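Local coordinates for protein dephospho-CoA kinase (PDB 4ZO4) that probably catalyses the last step of coenzyme A biosynthesis, the ATP-dependent phosphorylation of the 3'-hydroxyl group of dephospho-CoA, at residues Asn6-Thr11 / Leu130-Val135; Ser19-Ile24 / Ala113-Ile118. All blocks are in the same frame, centred on the assembly; numbering follows the deposited sequence.

Overall arrangement
Both contacts belong to the nucleotide-binding core of the kinase, and their centres lie about 9 Å apart. Interaction 1 pairs strand 7-12 with strand 132-136 inside the parallel sheet. Interaction 2 packs helix 15-27 on strand 114-117, the neighbour of strand 7-12 on its other flank. Strand 7-12 is followed directly by helix 15-27, whose first turns hold the predicted ATP-binding residues A15-T20, and this links the two contacts. F8 N lies 2.8 Å from F114 O, a probable hydrogen bond that joins them through the sheet. The side chain of V10 in interaction 1 comes within about 4 Å of that of K18, while S19 and T20 of the same site belong to interaction 2.

Interaction 1: residues Asn6-Thr11 / Leu130-Val135; sequences NAFFVT and LGKVIV
F9 and T11 hold strand 7-11 to strand 132-135 through their backbones. F9 N donates to K132 O at 2.6 Å. F9 O then accepts from I134 N at 2.8 Å. T11 N closes the ladder on I134 O at 2.8 Å. A weak bond from K132 N to A7 O lies at the start. The two strands run parallel, with 26° between their directions. V135 CA adds a CH-O contact to T11 O.

F8, V10, K132 and I134 lie on one face of this pair. F8 and K132 run side by side, with F8 CD1 3.9 Å from K132 CB. I134 CD1 reaches F8 CB. F9, T11, V133 and V135 lie on the other face. F9 CG is anti to the carbonyl carbon (chi1 -66°), which carries the ring back along the strand towards residues 130-131. L130 CB meets the ring edge at F9 CZ, 4.1 Å away. G131 N lies in the ring plane at the same edge. Further on, T11 CG2 packs beside V135 CG2 at 3.6 Å. The rotation of the T11 side chain turns this methyl to the I134-V135 side.

The next shell covers both faces. M104 of helix 82-109 packs on A7 and F9. F21 of helix 15-27 packs on V10 and I134. On its other flank strand 7-12 bonds to strand 114-117, while V133 N bonds to D176 OD2. Such a central strand leading into a phosphate-binding loop and helix, within a parallel sheet, is typical of the P-loop NTPase fold, the clan of the CoaE family.

Interaction 2: residues Ser19-Ile24 / Ala113-Ile118; sequences STFIEI and AFFVEI
Helix 19-24 runs roughly antiparallel to strand 114-117, at 152° between their directions, and the axes come within 9.9 Å. No hydrogen bond joins the two segments, and side chains make the contact.

F21 and F115 form a T-shaped pair. The edge of F21 points at the face of F115, with ring centroids 5.3 Å apart and planes at 76°. F21 CE2 and CZ make the contact; CE2 stands over the F115 face near its rim, 3.9 Å from F115 CD1. F21 CG is anti to the backbone N (chi1 -179°), which sends the ring back towards the start of strand 114-117, where F115 lies.

I22 points at the strand and lies against both F115 and E117. Its CD1 lies 4.1 Å from F115 CB, the two side chains running in opposite directions. Its CG1 lies against the side chain of E117, 3.9 Å from OE1 and 4.1 Å from E117 CB. The extended chain of E117 carries the carboxylate over I22 towards the start of the helix. E117 OE2 ends 4.3 Å from S19 CA.

V10 and I134 of other strands of the sheet pack against F115, while C192 and I196 of helix 185-200 touch F21.

The chemistry therefore changes along the contact. Its F21-F115 end is aromatic and apolar, whereas E117 lies between this apolar packing and the P-loop. A long, weak ion pair from E117 OE2 to K18 NZ links the end of the strand to the predicted ATP site.

Interaction 1: residues Asn6-Thr11 / Leu130-Val135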
loop_
_atom_site.group_PDB
_atom_site.type_symbol
_atom_site.label_atom_id
_atom_site.label_comp_id
_atom_site.label_asym_id
_atom_site.label_seq_id
_atom_site.Cartn_x
_atom_site.Cartn_y
_atom_site.Cartn_z
ATOM N N ASN A 6 -31.414 3.816 15.279
ATOM C CA ASN A 6 -32.283 3.297 14.207
ATOM C C ASN A 6 -31.537 2.950 12.955
ATOM O O ASN A 6 -32.154 2.622 11.934
ATOM C CB ASN A 6 -33.375 4.312 13.849
ATOM C CG ASN A 6 -34.427 4.412 14.923
ATOM O OD1 ASN A 6 -35.481 3.745 14.863
ATOM N ND2 ASN A 6 -34.117 5.184 15.958
ATOM N N ALA A 7 -30.203 3.020 13.035
ATOM C CA ALA A 7 -29.327 2.876 11.869
ATOM C C ALA A 7 -28.886 1.465 11.709
ATOM O O ALA A 7 -28.354 0.872 12.639
ATOM C CB ALA A 7 -28.094 3.742 12.011
ATOM N N PHE A 8 -29.070 0.934 10.512
ATOM C CA PHE A 8 -28.575 -0.376 10.226
ATOM C C PHE A 8 -27.795 -0.333 8.920
ATOM O O PHE A 8 -28.306 0.147 7.911
ATOM C CB PHE A 8 -29.744 -1.371 10.227
ATOM C CG PHE A 8 -30.343 -1.572 11.600
ATOM C CD1 PHE A 8 -29.837 -2.529 12.462
ATOM C CD2 PHE A 8 -31.367 -0.755 12.051
ATOM C CE1 PHE A 8 -30.354 -2.685 13.734
ATOM C CE2 PHE A 8 -31.886 -0.909 13.320
ATOM C CZ PHE A 8 -31.374 -1.873 14.162
ATOM N N PHE A 9 -26.548 -0.795 8.942
ATOM C CA PHE A 9 -25.792 -0.885 7.692
ATOM C C PHE A 9 -26.130 -2.198 7.027
ATOM O O PHE A 9 -26.215 -3.221 7.670
ATOM C CB PHE A 9 -24.266 -0.673 7.909
ATOM C CG PHE A 9 -23.920 0.736 8.365
ATOM C CD1 PHE A 9 -23.852 1.779 7.449
ATOM C CD2 PHE A 9 -23.756 1.026 9.715
ATOM C CE1 PHE A 9 -23.582 3.083 7.870
ATOM C CE2 PHE A 9 -23.503 2.320 10.141
ATOM C CZ PHE A 9 -23.404 3.353 9.216
ATOM N N VAL A 10 -26.369 -2.163 5.736
ATOM C CA VAL A 10 -26.612 -3.382 5.031
ATOM C C VAL A 10 -25.484 -3.606 4.048
ATOM O O VAL A 10 -25.325 -2.846 3.102
ATOM C CB VAL A 10 -27.914 -3.304 4.257
ATOM C CG1 VAL A 10 -28.115 -4.588 3.462
ATOM C CG2 VAL A 10 -29.063 -3.061 5.217
ATOM N N THR A 11 -24.702 -4.657 4.260
ATOM C CA THR A 11 -23.592 -4.914 3.375
ATOM C C THR A 11 -23.599 -6.373 2.973
ATOM O O THR A 11 -24.147 -7.185 3.693
ATOM C CB THR A 11 -22.263 -4.518 4.046
ATOM O OG1 THR A 11 -21.180 -4.933 3.223
ATOM C CG2 THR A 11 -22.120 -5.164 5.391
ATOM N N LEU A 130 -21.142 4.032 14.217
ATOM C CA LEU A 130 -22.336 4.851 14.047
ATOM C C LEU A 130 -23.604 4.061 14.360
ATOM O O LEU A 130 -24.564 4.629 14.866
ATOM C CB LEU A 130 -22.412 5.417 12.621
ATOM C CG LEU A 130 -21.143 6.095 12.112
ATOM C CD1 LEU A 130 -21.368 6.813 10.787
ATOM C CD2 LEU A 130 -20.602 7.053 13.162
ATOM N N GLY A 131 -23.604 2.764 14.061
ATOM C CA GLY A 131 -24.776 1.927 14.256
ATOM C C GLY A 131 -24.445 0.449 14.236
ATOM O O GLY A 131 -23.355 0.041 14.649
ATOM N N LYS A 132 -25.391 -0.347 13.749
ATOM C CA LYS A 132 -25.214 -1.795 13.627
ATOM C C LYS A 132 -25.042 -2.301 12.176
ATOM O O LYS A 132 -25.674 -1.811 11.210
ATOM C CB LYS A 132 -26.378 -2.530 14.307
ATOM C CG LYS A 132 -26.046 -2.953 15.724
ATOM C CD LYS A 132 -27.146 -2.623 16.706
ATOM C CE LYS A 132 -26.661 -2.796 18.137
ATOM N NZ LYS A 132 -27.433 -1.895 19.040
ATOM N N VAL A 133 -24.213 -3.325 12.050
ATOM C CA VAL A 133 -23.788 -3.773 10.757
ATOM C C VAL A 133 -24.383 -5.132 10.444
ATOM O O VAL A 133 -24.192 -6.096 11.201
ATOM C CB VAL A 133 -22.259 -3.868 10.723
ATOM C CG1 VAL A 133 -21.753 -3.924 9.293
ATOM C CG2 VAL A 133 -21.683 -2.681 11.439
ATOM N N ILE A 134 -25.052 -5.202 9.298
ATOM C CA ILE A 134 -25.742 -6.409 8.827
ATOM C C ILE A 134 -24.999 -6.927 7.605
ATOM O O ILE A 134 -25.006 -6.298 6.536
ATOM C CB ILE A 134 -27.200 -6.091 8.375
ATOM C CG1 ILE A 134 -28.077 -5.695 9.563
ATOM C CG2 ILE A 134 -27.851 -7.275 7.635
ATOM C CD1 ILE A 134 -29.484 -5.286 9.154
ATOM N N VAL A 135 -24.354 -8.066 7.747
ATOM C CA VAL A 135 -23.649 -8.614 6.621
ATOM C C VAL A 135 -24.409 -9.809 6.083
ATOM O O VAL A 135 -24.691 -10.768 6.819
ATOM C CB VAL A 135 -22.214 -9.037 6.984
ATOM C CG1 VAL A 135 -21.503 -9.544 5.731
ATOM C CG2 VAL A 135 -21.444 -7.875 7.595
#

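Interaction 2: residues Ser19-Ile24 / Ala113-Ile118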
loop_
_atom_site.group_PDB
_atom_site.type_symbol
_atom_site.label_atom_id
_atom_site.label_comp_id
_atom_site.label_asym_id
_atom_site.label_seq_id
_atom_site.Cartn_x
_atom_site.Cartn_y
_atom_site.Cartn_z
ATOM N N SER A 19 -28.983 -5.946 -2.365
ATOM C CA SER A 19 -30.068 -5.241 -3.054
ATOM C C SER A 19 -31.411 -5.910 -2.799
ATOM O O SER A 19 -32.458 -5.253 -2.780
ATOM C CB SER A 19 -29.808 -5.217 -4.545
ATOM O OG SER A 19 -29.636 -6.541 -5.008
ATOM N N THR A 20 -31.379 -7.227 -2.639
ATOM C CA THR A 20 -32.563 -7.975 -2.269
ATOM C C THR A 20 -33.004 -7.625 -0.843
ATOM O O THR A 20 -34.184 -7.334 -0.626
ATOM C CB THR A 20 -32.318 -9.483 -2.389
ATOM O OG1 THR A 20 -32.329 -9.867 -3.771
ATOM C CG2 THR A 20 -33.385 -10.262 -1.623
ATOM N N PHE A 21 -32.077 -7.635 0.119
ATOM C CA PHE A 21 -32.407 -7.237 1.490
ATOM C C PHE A 21 -32.973 -5.838 1.531
ATOM O O PHE A 21 -33.756 -5.510 2.422
ATOM C CB PHE A 21 -31.208 -7.271 2.406
ATOM C CG PHE A 21 -31.530 -6.895 3.823
ATOM C CD1 PHE A 21 -31.652 -7.864 4.796
ATOM C CD2 PHE A 21 -31.706 -5.576 4.184
ATOM C CE1 PHE A 21 -31.963 -7.521 6.100
ATOM C CE2 PHE A 21 -32.005 -5.224 5.485
ATOM C CZ PHE A 21 -32.127 -6.197 6.445
ATOM N N ILE A 22 -32.573 -5.018 0.568
ATOM C CA ILE A 22 -33.100 -3.643 0.439
ATOM C C ILE A 22 -34.443 -3.565 -0.289
ATOM O O ILE A 22 -35.315 -2.780 0.099
ATOM C CB ILE A 22 -32.057 -2.729 -0.234
ATOM C CG1 ILE A 22 -30.880 -2.499 0.743
ATOM C CG2 ILE A 22 -32.683 -1.413 -0.701
ATOM C CD1 ILE A 22 -31.226 -1.684 1.977
ATOM N N GLU A 23 -34.621 -4.380 -1.326
ATOM C CA GLU A 23 -35.905 -4.457 -2.005
ATOM C C GLU A 23 -36.991 -4.871 -1.009
ATOM O O GLU A 23 -38.071 -4.288 -0.971
ATOM C CB GLU A 23 -35.846 -5.443 -3.167
ATOM C CG GLU A 23 -37.215 -5.820 -3.710
ATOM C CD GLU A 23 -38.085 -4.596 -3.974
ATOM O OE1 GLU A 23 -37.705 -3.771 -4.836
ATOM O OE2 GLU A 23 -39.145 -4.451 -3.317
ATOM N N ILE A 24 -36.680 -5.870 -0.199
ATOM C CA ILE A 24 -37.587 -6.355 0.839
ATOM C C ILE A 24 -37.779 -5.334 1.981
ATOM O O ILE A 24 -38.876 -5.166 2.490
ATOM C CB ILE A 24 -37.089 -7.730 1.361
ATOM C CG1 ILE A 24 -37.256 -8.789 0.247
ATOM C CG2 ILE A 24 -37.806 -8.137 2.639
ATOM C CD1 ILE A 24 -36.310 -9.979 0.321
ATOM N N ALA A 113 -36.615 2.662 12.401
ATOM C CA ALA A 113 -35.445 1.953 11.883
ATOM C C ALA A 113 -35.257 2.244 10.415
ATOM O O ALA A 113 -36.260 2.343 9.667
ATOM C CB ALA A 113 -35.571 0.456 12.087
ATOM N N PHE A 114 -33.975 2.379 10.029
ATOM C CA PHE A 114 -33.554 2.642 8.651
ATOM C C PHE A 114 -32.224 1.935 8.282
ATOM O O PHE A 114 -31.414 1.578 9.149
ATOM C CB PHE A 114 -33.462 4.161 8.386
ATOM C CG PHE A 114 -32.335 4.854 9.113
ATOM C CD1 PHE A 114 -31.137 5.138 8.466
ATOM C CD2 PHE A 114 -32.480 5.249 10.444
ATOM C CE1 PHE A 114 -30.103 5.779 9.136
ATOM C CE2 PHE A 114 -31.449 5.894 11.122
ATOM C CZ PHE A 114 -30.258 6.161 10.465
ATOM N N PHE A 115 -32.022 1.761 6.973
ATOM C CA PHE A 115 -30.931 0.971 6.417
ATOM C C PHE A 115 -30.051 1.759 5.421
ATOM O O PHE A 115 -30.524 2.288 4.411
ATOM C CB PHE A 115 -31.511 -0.303 5.775
ATOM C CG PHE A 115 -32.175 -1.221 6.777
ATOM C CD1 PHE A 115 -31.404 -2.013 7.616
ATOM C CD2 PHE A 115 -33.564 -1.255 6.919
ATOM C CE1 PHE A 115 -31.989 -2.833 8.567
ATOM C CE2 PHE A 115 -34.156 -2.070 7.877
ATOM C CZ PHE A 115 -33.361 -2.864 8.699
ATOM N N VAL A 116 -28.768 1.854 5.739
ATOM C CA VAL A 116 -27.773 2.458 4.854
ATOM C C VAL A 116 -27.184 1.326 4.035
ATOM O O VAL A 116 -26.370 0.519 4.519
ATOM C CB VAL A 116 -26.630 3.139 5.655
ATOM C CG1 VAL A 116 -25.628 3.786 4.729
ATOM C CG2 VAL A 116 -27.176 4.165 6.651
ATOM N N GLU A 117 -27.618 1.215 2.800
ATOM C CA GLU A 117 -26.993 0.244 1.925
ATOM C C GLU A 117 -25.541 0.686 1.710
ATOM O O GLU A 117 -25.292 1.869 1.460
ATOM C CB GLU A 117 -27.756 0.171 0.600
ATOM C CG GLU A 117 -27.005 -0.576 -0.485
ATOM C CD GLU A 117 -27.883 -0.929 -1.663
ATOM O OE1 GLU A 117 -28.964 -0.317 -1.816
ATOM O OE2 GLU A 117 -27.474 -1.826 -2.435
ATOM N N ILE A 118 -24.586 -0.238 1.807
ATOM C CA ILE A 118 -23.162 0.138 1.646
ATOM C C ILE A 118 -22.288 -1.006 1.116
ATOM O O ILE A 118 -22.362 -2.121 1.618
ATOM C CB ILE A 118 -22.604 0.678 2.980
ATOM C CG1 ILE A 118 -21.195 1.248 2.816
ATOM C CG2 ILE A 118 -22.599 -0.391 4.049
ATOM C CD1 ILE A 118 -20.659 1.940 4.055
#